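Local coordinates for protein NDP-N-acetyl-D-galactosaminuronic acid dehydrogenase (PDB 3G79) that probably oxidises UDP-N-acetyl-D-mannosamine to the corresponding uronic acid, spending two NAD+, as a member of the UDP-glucose/GDP-mannose dehydrogenase family, at residues T234-N239 against T295-H300; A287-H292 against K327-M332; H300-V305 against S320-A325. All coordinates share one frame; numbering follows the deposited sequence.

All three contacts are mainly buried and lie in the helical middle of the chain, so they differ in chemistry more than in depth. Contacts 1 and 3 share helix 293-305 and even H300, with centres about 8 Å apart; contacts 2 and 3 share helix 321-345. Contact 1 sets that first helix against helix 228-258 round one aspartate. Contact 2 joins a glycine-rich loop to helix 321-345 through a bridging water and van der Waals packing, without a direct hydrogen bond. Contact 3, where helix 321-345 begins, pairs a glutamate with an N-cap serine, and several of its polar groups are also held by the second subunit.

Contact 1 (T234-N239 against T295-H300); sequences TKTAEN and TKDTYH
D297 reaches from helix 293-305 to T236 and N239 in a helix-helix packing against helix 228-258, within the central domain of the dehydrogenase family. The short axes approach to 8.3 Å at 127° between their N-to-C directions, a steep crossing nearer perpendicular than antiparallel. D297 is the most deeply covered residue, and the backbones come nearest beside it, its CA lying 5.1 Å from the CA of T236. With CG anti to the carbonyl carbon (chi1 -82°), its carboxylate extends over the turn running from K235 to N239. The T236 CB and D297 CB atoms pack at 4.0 Å, while the T236 methyl CG2 lies against H300 CB at 4.2 Å. T236 OG1 bonds back to the V233 carbonyl and also lies against L301, while CG2 is the branch that reaches H300.

The polar side of the contact converges on D297 OD2. N239 ND2 donates to it almost straight, with amide and carboxylate planes 50° apart, but the modelled 2.4 Å between N239 ND2 and D297 OD2 is doubtfully short. The K235 side chain crosses that of D297 at about a right angle and forms a salt bridge through a weak bond, its ammonium position being less certain. A methionine in its place would probably leave D297 OD2 without its positively charged mate. K235 and N239 also touch C293, an arrangement consistent with the polar active-site cluster known in this family. The K235 chain bends at chi2, and its NZ ends 3.2 Å from D297 OD2.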
loop_
_atom_site.group_PDB
_atom_site.type_symbol
_atom_site.label_atom_id
_atom_site.label_comp_id
_atom_site.label_asym_id
_atom_site.label_seq_id
_atom_site.Cartn_x
_atom_site.Cartn_y
_atom_site.Cartn_z
ATOM N N THR A 234 -10.573 -7.090 10.790
ATOM C CA THR A 234 -10.035 -5.732 10.651
ATOM C C THR A 234 -8.662 -5.568 11.250
ATOM O O THR A 234 -7.745 -5.066 10.573
ATOM C CB THR A 234 -10.952 -4.681 11.263
ATOM O OG1 THR A 234 -12.167 -4.620 10.504
ATOM C CG2 THR A 234 -10.233 -3.289 11.283
ATOM N N LYS A 235 -8.512 -6.018 12.495
ATOM C CA LYS A 235 -7.218 -5.971 13.154
ATOM C C LYS A 235 -6.142 -6.840 12.502
ATOM O O LYS A 235 -4.965 -6.443 12.463
ATOM C CB LYS A 235 -7.371 -6.230 14.670
ATOM C CG LYS A 235 -6.490 -7.275 15.262
ATOM C CD LYS A 235 -5.040 -6.879 15.491
ATOM C CE LYS A 235 -4.354 -8.198 15.981
ATOM N NZ LYS A 235 -2.943 -8.166 16.436
ATOM N N THR A 236 -6.502 -8.006 11.961
ATOM C CA THR A 236 -5.464 -8.783 11.277
ATOM C C THR A 236 -5.112 -8.092 9.966
ATOM O O THR A 236 -3.931 -7.898 9.690
ATOM C CB THR A 236 -5.748 -10.329 11.092
ATOM O OG1 THR A 236 -6.757 -10.532 10.102
ATOM C CG2 THR A 236 -6.172 -10.985 12.390
ATOM N N ALA A 237 -6.118 -7.663 9.204
ATOM C CA ALA A 237 -5.898 -6.933 7.946
ATOM C C ALA A 237 -5.037 -5.711 8.123
ATOM O O ALA A 237 -4.267 -5.372 7.215
ATOM C CB ALA A 237 -7.194 -6.531 7.298
ATOM N N GLU A 238 -5.128 -5.024 9.262
ATOM C CA GLU A 238 -4.273 -3.821 9.370
ATOM C C GLU A 238 -2.804 -4.177 9.497
ATOM O O GLU A 238 -1.960 -3.519 8.921
ATOM C CB GLU A 238 -4.755 -2.744 10.377
ATOM C CG GLU A 238 -5.401 -3.201 11.641
ATOM C CD GLU A 238 -6.321 -2.137 12.263
ATOM O OE1 GLU A 238 -7.248 -1.632 11.604
ATOM O OE2 GLU A 238 -6.141 -1.827 13.444
ATOM N N ASN A 239 -2.500 -5.253 10.203
ATOM C CA ASN A 239 -1.133 -5.689 10.308
ATOM C C ASN A 239 -0.638 -6.324 9.019
ATOM O O ASN A 239 0.443 -6.030 8.566
ATOM C CB ASN A 239 -1.007 -6.620 11.488
ATOM C CG ASN A 239 -1.321 -5.911 12.775
ATOM O OD1 ASN A 239 -0.855 -4.796 12.988
ATOM N ND2 ASN A 239 -2.132 -6.524 13.629
ATOM N N THR A 295 4.120 -10.128 12.342
ATOM C CA THR A 295 4.709 -11.401 11.925
ATOM C C THR A 295 3.695 -12.573 11.927
ATOM O O THR A 295 3.950 -13.627 11.368
ATOM C CB THR A 295 5.949 -11.796 12.830
ATOM O OG1 THR A 295 5.622 -11.715 14.220
ATOM C CG2 THR A 295 7.133 -10.900 12.596
ATOM N N LYS A 296 2.538 -12.406 12.549
ATOM C CA LYS A 296 1.697 -13.562 12.851
ATOM C C LYS A 296 0.308 -13.453 12.302
ATOM O O LYS A 296 -0.358 -14.457 12.084
ATOM C CB LYS A 296 1.609 -13.792 14.353
ATOM C CG LYS A 296 2.648 -14.708 14.824
ATOM C CD LYS A 296 3.329 -14.170 16.045
ATOM C CE LYS A 296 2.480 -14.294 17.307
ATOM N NZ LYS A 296 3.389 -14.578 18.457
ATOM N N ASP A 297 -0.138 -12.234 12.101
ATOM C CA ASP A 297 -1.501 -12.007 11.713
ATOM C C ASP A 297 -1.829 -12.661 10.378
ATOM O O ASP A 297 -2.931 -13.128 10.211
ATOM C CB ASP A 297 -1.836 -10.487 11.721
ATOM C CG ASP A 297 -2.187 -9.956 13.138
ATOM O OD1 ASP A 297 -2.034 -10.705 14.133
ATOM O OD2 ASP A 297 -2.639 -8.792 13.267
ATOM N N THR A 298 -0.914 -12.738 9.421
ATOM C CA THR A 298 -1.420 -13.175 8.138
ATOM C C THR A 298 -1.697 -14.650 8.173
ATOM O O THR A 298 -2.512 -15.120 7.412
ATOM C CB THR A 298 -0.600 -12.742 6.869
ATOM O OG1 THR A 298 0.079 -13.862 6.284
ATOM C CG2 THR A 298 0.346 -11.636 7.115
ATOM N N TYR A 299 -1.034 -15.375 9.072
ATOM C CA TYR A 299 -1.348 -16.796 9.288
ATOM C C TYR A 299 -2.711 -16.947 9.873
ATOM O O TYR A 299 -3.400 -17.889 9.514
ATOM C CB TYR A 299 -0.274 -17.558 10.107
ATOM C CG TYR A 299 1.074 -17.419 9.440
ATOM C CD1 TYR A 299 1.286 -17.890 8.129
ATOM C CD2 TYR A 299 2.105 -16.723 10.070
ATOM C CE1 TYR A 299 2.542 -17.722 7.494
ATOM C CE2 TYR A 299 3.344 -16.547 9.451
ATOM C CZ TYR A 299 3.554 -17.042 8.163
ATOM O OH TYR A 299 4.763 -16.814 7.580
ATOM N N HIS A 300 -3.106 -16.019 10.741
ATOM C CA HIS A 300 -4.492 -15.937 11.176
ATOM C C HIS A 300 -5.547 -15.689 10.069
ATOM O O HIS A 300 -6.606 -16.318 10.103
ATOM C CB HIS A 300 -4.635 -14.946 12.306
ATOM C CG HIS A 300 -3.777 -15.281 13.477
ATOM N ND1 HIS A 300 -2.862 -14.401 14.013
ATOM C CD2 HIS A 300 -3.683 -16.416 14.206
ATOM C CE1 HIS A 300 -2.246 -14.975 15.028
ATOM N NE2 HIS A 300 -2.711 -16.204 15.154
#

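Contact 2 (A287-H292 against K327-M332); sequences AGVGGH and KVNDFM
A water molecule bridges V289 and N329, joining the glycine-rich loop of the dehydrogenase family's central domain that leads into helix 293-305 to one flank of helix 321-345. It accepts from V289 N at 2.6 Å and donates to N329 O at 2.6 Å. That double grip is the polar link between the two segments, since no direct hydrogen bond spans them. It gives the V289 amide and the N329 carbonyl a shared partner where the backbones stand too far apart to pair.

Beside the water, V289 and N329 also meet through their side chains. The methyl CG2 of V289 sits over the flat face of the N329 amide, 3.6 Å from N329 CG and equally near its ND2. With V289 CG1 anti to the backbone N (chi1 168°), CG2 lies beside that N and is the branch set over the amide. The amide is held from helix 228-258: N329 ND2 donates to D243 and N329 OD1 accepts from N250. Both ends of the group are thus engaged, which should fix its rotation and present a flat surface to the valine.

Farther back along the loop the packing is closer to the backbone. G288 adopts phi 149° and psi 178°, where a side chain would be jammed against the preceding carbonyl oxygen, and its CA lies 4.0 Å from N329 O. R450 takes the G288 carbonyl, tying the loop to another part of the chain. M332 approaches with the root of its side chain alone; the thioether, bent at chi2, leads away, and M332 CB rests 3.5 Å from A287 O.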
loop_
_atom_site.group_PDB
_atom_site.type_symbol
_atom_site.label_atom_id
_atom_site.label_comp_id
_atom_site.label_asym_id
_atom_site.label_seq_id
_atom_site.Cartn_x
_atom_site.Cartn_y
_atom_site.Cartn_z
ATOM N N ALA A 287 16.288 -4.244 7.921
ATOM C CA ALA A 287 16.870 -5.533 8.282
ATOM C C ALA A 287 15.836 -6.572 8.628
ATOM O O ALA A 287 16.178 -7.720 8.798
ATOM C CB ALA A 287 17.843 -5.362 9.453
ATOM N N GLY A 288 14.567 -6.193 8.724
ATOM C CA GLY A 288 13.534 -7.193 8.939
ATOM C C GLY A 288 12.364 -6.689 9.733
ATOM O O GLY A 288 12.367 -5.553 10.133
ATOM N N VAL A 289 11.351 -7.530 9.948
ATOM C CA VAL A 289 10.148 -7.121 10.655
ATOM C C VAL A 289 10.084 -7.874 11.999
ATOM O O VAL A 289 10.347 -9.090 12.084
ATOM C CB VAL A 289 8.886 -7.436 9.810
ATOM C CG1 VAL A 289 7.625 -7.285 10.620
ATOM C CG2 VAL A 289 8.848 -6.626 8.531
ATOM N N GLY A 290 9.743 -7.148 13.061
ATOM C CA GLY A 290 9.656 -7.777 14.369
ATOM C C GLY A 290 8.259 -7.620 14.880
ATOM O O GLY A 290 7.433 -7.014 14.194
ATOM N N GLY A 291 8.014 -8.137 16.095
ATOM C CA GLY A 291 6.747 -7.947 16.836
ATOM C C GLY A 291 5.879 -9.189 16.802
ATOM O O GLY A 291 6.314 -10.237 16.314
ATOM N N HIS A 292 4.661 -9.111 17.325
ATOM C CA HIS A 292 3.763 -10.250 17.274
ATOM C C HIS A 292 2.845 -10.131 16.084
ATOM O O HIS A 292 2.876 -10.963 15.170
ATOM C CB HIS A 292 2.930 -10.358 18.540
ATOM C CG HIS A 292 3.716 -10.761 19.732
ATOM N ND1 HIS A 292 4.441 -11.935 19.778
ATOM C CD2 HIS A 292 3.898 -10.153 20.931
ATOM C CE1 HIS A 292 5.041 -12.031 20.954
ATOM N NE2 HIS A 292 4.726 -10.964 21.674
ATOM N N LYS A 327 7.479 -13.889 3.575
ATOM C CA LYS A 327 8.767 -14.491 3.225
ATOM C C LYS A 327 9.816 -13.458 2.803
ATOM O O LYS A 327 11.022 -13.649 3.060
ATOM C CB LYS A 327 8.613 -15.544 2.151
ATOM C CG LYS A 327 7.918 -16.821 2.576
ATOM C CD LYS A 327 7.634 -17.600 1.271
ATOM C CE LYS A 327 6.840 -18.888 1.462
ATOM N NZ LYS A 327 6.283 -19.226 0.139
ATOM N N VAL A 328 9.371 -12.388 2.134
ATOM C CA VAL A 328 10.255 -11.288 1.741
ATOM C C VAL A 328 10.829 -10.733 3.053
ATOM O O VAL A 328 12.043 -10.808 3.310
ATOM C CB VAL A 328 9.516 -10.243 0.863
ATOM C CG1 VAL A 328 10.305 -8.968 0.695
ATOM C CG2 VAL A 328 9.245 -10.814 -0.496
ATOM N N ASN A 329 9.944 -10.286 3.924
ATOM C CA ASN A 329 10.326 -9.740 5.208
ATOM C C ASN A 329 11.158 -10.686 6.107
ATOM O O ASN A 329 12.083 -10.214 6.793
ATOM C CB ASN A 329 9.073 -9.231 5.916
ATOM C CG ASN A 329 8.488 -7.970 5.254
ATOM O OD1 ASN A 329 9.176 -7.247 4.510
ATOM N ND2 ASN A 329 7.209 -7.697 5.533
ATOM N N ASP A 330 10.857 -11.998 6.086
ATOM C CA ASP A 330 11.673 -13.013 6.798
ATOM C C ASP A 330 13.064 -13.153 6.191
ATOM O O ASP A 330 13.972 -13.650 6.870
ATOM C CB ASP A 330 11.036 -14.437 6.834
ATOM C CG ASP A 330 9.889 -14.601 7.872
ATOM O OD1 ASP A 330 9.751 -13.791 8.789
ATOM O OD2 ASP A 330 9.104 -15.578 7.746
ATOM N N PHE A 331 13.233 -12.719 4.940
ATOM C CA PHE A 331 14.490 -12.894 4.242
ATOM C C PHE A 331 15.534 -11.871 4.606
ATOM O O PHE A 331 16.735 -12.116 4.481
ATOM C CB PHE A 331 14.264 -12.833 2.734
ATOM C CG PHE A 331 15.521 -12.974 1.921
ATOM C CD1 PHE A 331 16.293 -14.151 1.985
ATOM C CD2 PHE A 331 15.928 -11.950 1.076
ATOM C CE1 PHE A 331 17.449 -14.299 1.201
ATOM C CE2 PHE A 331 17.086 -12.082 0.307
ATOM C CZ PHE A 331 17.843 -13.256 0.359
ATOM N N MET A 332 15.083 -10.713 5.051
ATOM C CA MET A 332 15.950 -9.584 5.208
ATOM C C MET A 332 17.130 -9.833 6.146
ATOM O O MET A 332 18.229 -9.359 5.842
ATOM C CB MET A 332 15.145 -8.324 5.521
ATOM C CG MET A 332 14.132 -8.001 4.383
ATOM S SD MET A 332 14.870 -7.818 2.739
ATOM C CE MET A 332 13.464 -7.967 1.726
HETATM O O HOH W 1 12.249 -9.909 9.407
#

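Contact 3 (H300-V305 against S320-A325); sequences HLERGV and SIYVLA
This is a buried, nearly antiparallel helix-helix contact in which E302, on helix 293-305, meets S320 and the first turn of helix 321-345. The short axes run at 154° and stay 10.8 Å apart, a wide spacing that side chains bridge.

S320 is the N-cap. Its OG accepts from Y322 N at 3.0 Å and, weakly, from V323 N, while donating across the gap to E302 OE2 at 2.6 Å. The serine comes in on the syn side of the carboxylate, 24° out of its plane. Hydroxyl and carboxylate together therefore sit at the start of the helix, where the helix dipole would probably stabilise the negative charge. E302 reaches there by a bend at chi2, and its other oxygen, OE1, accepts from Y255 of the second subunit.

Around E302 OE2 the surroundings are less polar. V323 CG2 touches it at 3.4 Å, and the Y322 ring turns its edge to the oxygen, with CD2 at 3.8 Å from E302 OE2. The ring's hydroxyl bonds to the A248 carbonyl of the second subunit, and Q251 of that subunit donates to S320 OG, so the capped end is also part of the dimer interface. The residue before E302 completes the packing: L301 CD1 meets the Y322 ring obliquely, 3.7 Å from its CE2.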
loop_
_atom_site.group_PDB
_atom_site.type_symbol
_atom_site.label_atom_id
_atom_site.label_comp_id
_atom_site.label_asym_id
_atom_site.label_seq_id
_atom_site.Cartn_x
_atom_site.Cartn_y
_atom_site.Cartn_z
ATOM N N HIS A 300 -3.106 -16.019 10.741
ATOM C CA HIS A 300 -4.492 -15.937 11.176
ATOM C C HIS A 300 -5.547 -15.689 10.069
ATOM O O HIS A 300 -6.606 -16.318 10.103
ATOM C CB HIS A 300 -4.635 -14.946 12.306
ATOM C CG HIS A 300 -3.777 -15.281 13.477
ATOM N ND1 HIS A 300 -2.862 -14.401 14.013
ATOM C CD2 HIS A 300 -3.683 -16.416 14.206
ATOM C CE1 HIS A 300 -2.246 -14.975 15.028
ATOM N NE2 HIS A 300 -2.711 -16.204 15.154
ATOM N N LEU A 301 -5.255 -14.814 9.097
ATOM C CA LEU A 301 -6.140 -14.626 7.924
ATOM C C LEU A 301 -6.220 -15.903 7.116
ATOM O O LEU A 301 -7.306 -16.371 6.742
ATOM C CB LEU A 301 -5.651 -13.502 6.985
ATOM C CG LEU A 301 -6.346 -12.147 6.885
ATOM C CD1 LEU A 301 -6.120 -11.535 5.482
ATOM C CD2 LEU A 301 -7.814 -12.281 7.141
ATOM N N GLU A 302 -5.052 -16.449 6.832
ATOM C CA GLU A 302 -4.976 -17.701 6.127
ATOM C C GLU A 302 -5.823 -18.751 6.785
ATOM O O GLU A 302 -6.691 -19.276 6.116
ATOM C CB GLU A 302 -3.536 -18.160 5.947
ATOM C CG GLU A 302 -2.690 -17.152 5.246
ATOM C CD GLU A 302 -3.229 -16.659 3.858
ATOM O OE1 GLU A 302 -4.088 -17.300 3.222
ATOM O OE2 GLU A 302 -2.755 -15.615 3.388
ATOM N N ARG A 303 -5.612 -19.064 8.072
ATOM C CA ARG A 303 -6.469 -20.051 8.740
ATOM C C ARG A 303 -7.916 -19.559 8.651
ATOM O O ARG A 303 -8.802 -20.308 8.255
ATOM C CB ARG A 303 -6.086 -20.268 10.192
ATOM C CG ARG A 303 -6.842 -21.440 10.817
ATOM C CD ARG A 303 -6.769 -21.479 12.354
ATOM N NE ARG A 303 -5.649 -22.271 12.853
ATOM C CZ ARG A 303 -4.540 -21.753 13.384
ATOM N NH1 ARG A 303 -4.406 -20.425 13.482
ATOM N NH2 ARG A 303 -3.547 -22.552 13.801
ATOM N N GLY A 304 -8.131 -18.284 8.963
ATOM C CA GLY A 304 -9.462 -17.679 8.923
ATOM C C GLY A 304 -10.279 -17.871 7.643
ATOM O O GLY A 304 -11.495 -18.071 7.701
ATOM N N VAL A 305 -9.608 -17.826 6.493
ATOM C CA VAL A 305 -10.296 -17.940 5.233
ATOM C C VAL A 305 -10.915 -19.336 5.084
ATOM O O VAL A 305 -11.833 -19.542 4.292
ATOM C CB VAL A 305 -9.381 -17.479 4.043
ATOM C CG1 VAL A 305 -8.480 -18.583 3.524
ATOM C CG2 VAL A 305 -10.220 -16.937 2.924
ATOM N N SER A 320 -0.842 -16.805 -1.630
ATOM C CA SER A 320 -1.444 -15.624 -1.115
ATOM C C SER A 320 -0.360 -14.608 -1.194
ATOM O O SER A 320 0.798 -14.869 -0.799
ATOM C CB SER A 320 -1.786 -15.866 0.331
ATOM O OG SER A 320 -2.049 -14.670 1.042
ATOM N N ILE A 321 -0.718 -13.440 -1.700
ATOM C CA ILE A 321 0.162 -12.284 -1.600
ATOM C C ILE A 321 0.689 -12.084 -0.182
ATOM O O ILE A 321 1.827 -11.687 0.006
ATOM C CB ILE A 321 -0.550 -10.998 -2.062
ATOM C CG1 ILE A 321 -0.775 -11.059 -3.567
ATOM C CG2 ILE A 321 0.282 -9.796 -1.756
ATOM C CD1 ILE A 321 -1.814 -10.113 -4.020
ATOM N N TYR A 322 -0.112 -12.349 0.824
ATOM C CA TYR A 322 0.343 -11.969 2.168
ATOM C C TYR A 322 1.388 -12.961 2.602
ATOM O O TYR A 322 2.396 -12.583 3.190
ATOM C CB TYR A 322 -0.815 -11.915 3.167
ATOM C CG TYR A 322 -2.059 -11.267 2.612
ATOM C CD1 TYR A 322 -2.011 -9.991 1.991
ATOM C CD2 TYR A 322 -3.288 -11.894 2.730
ATOM C CE1 TYR A 322 -3.173 -9.367 1.494
ATOM C CE2 TYR A 322 -4.457 -11.286 2.235
ATOM C CZ TYR A 322 -4.392 -10.023 1.619
ATOM O OH TYR A 322 -5.568 -9.462 1.159
ATOM N N VAL A 323 1.178 -14.229 2.251
ATOM C CA VAL A 323 2.092 -15.312 2.646
ATOM C C VAL A 323 3.480 -15.001 2.083
ATOM O O VAL A 323 4.492 -15.175 2.770
ATOM C CB VAL A 323 1.548 -16.674 2.183
ATOM C CG1 VAL A 323 2.635 -17.806 2.249
ATOM C CG2 VAL A 323 0.297 -17.046 2.985
ATOM N N LEU A 324 3.518 -14.454 0.863
ATOM C CA LEU A 324 4.765 -14.132 0.240
ATOM C C LEU A 324 5.312 -12.788 0.672
ATOM O O LEU A 324 6.527 -12.554 0.612
ATOM C CB LEU A 324 4.683 -14.363 -1.261
ATOM C CG LEU A 324 5.090 -13.276 -2.239
ATOM C CD1 LEU A 324 5.966 -13.794 -3.393
ATOM C CD2 LEU A 324 3.780 -12.755 -2.744
ATOM N N ALA A 325 4.467 -11.931 1.215
ATOM C CA ALA A 325 5.012 -10.817 2.024
ATOM C C ALA A 325 5.799 -11.300 3.264
ATOM O O ALA A 325 6.895 -10.791 3.569
ATOM C CB ALA A 325 3.929 -9.886 2.453
#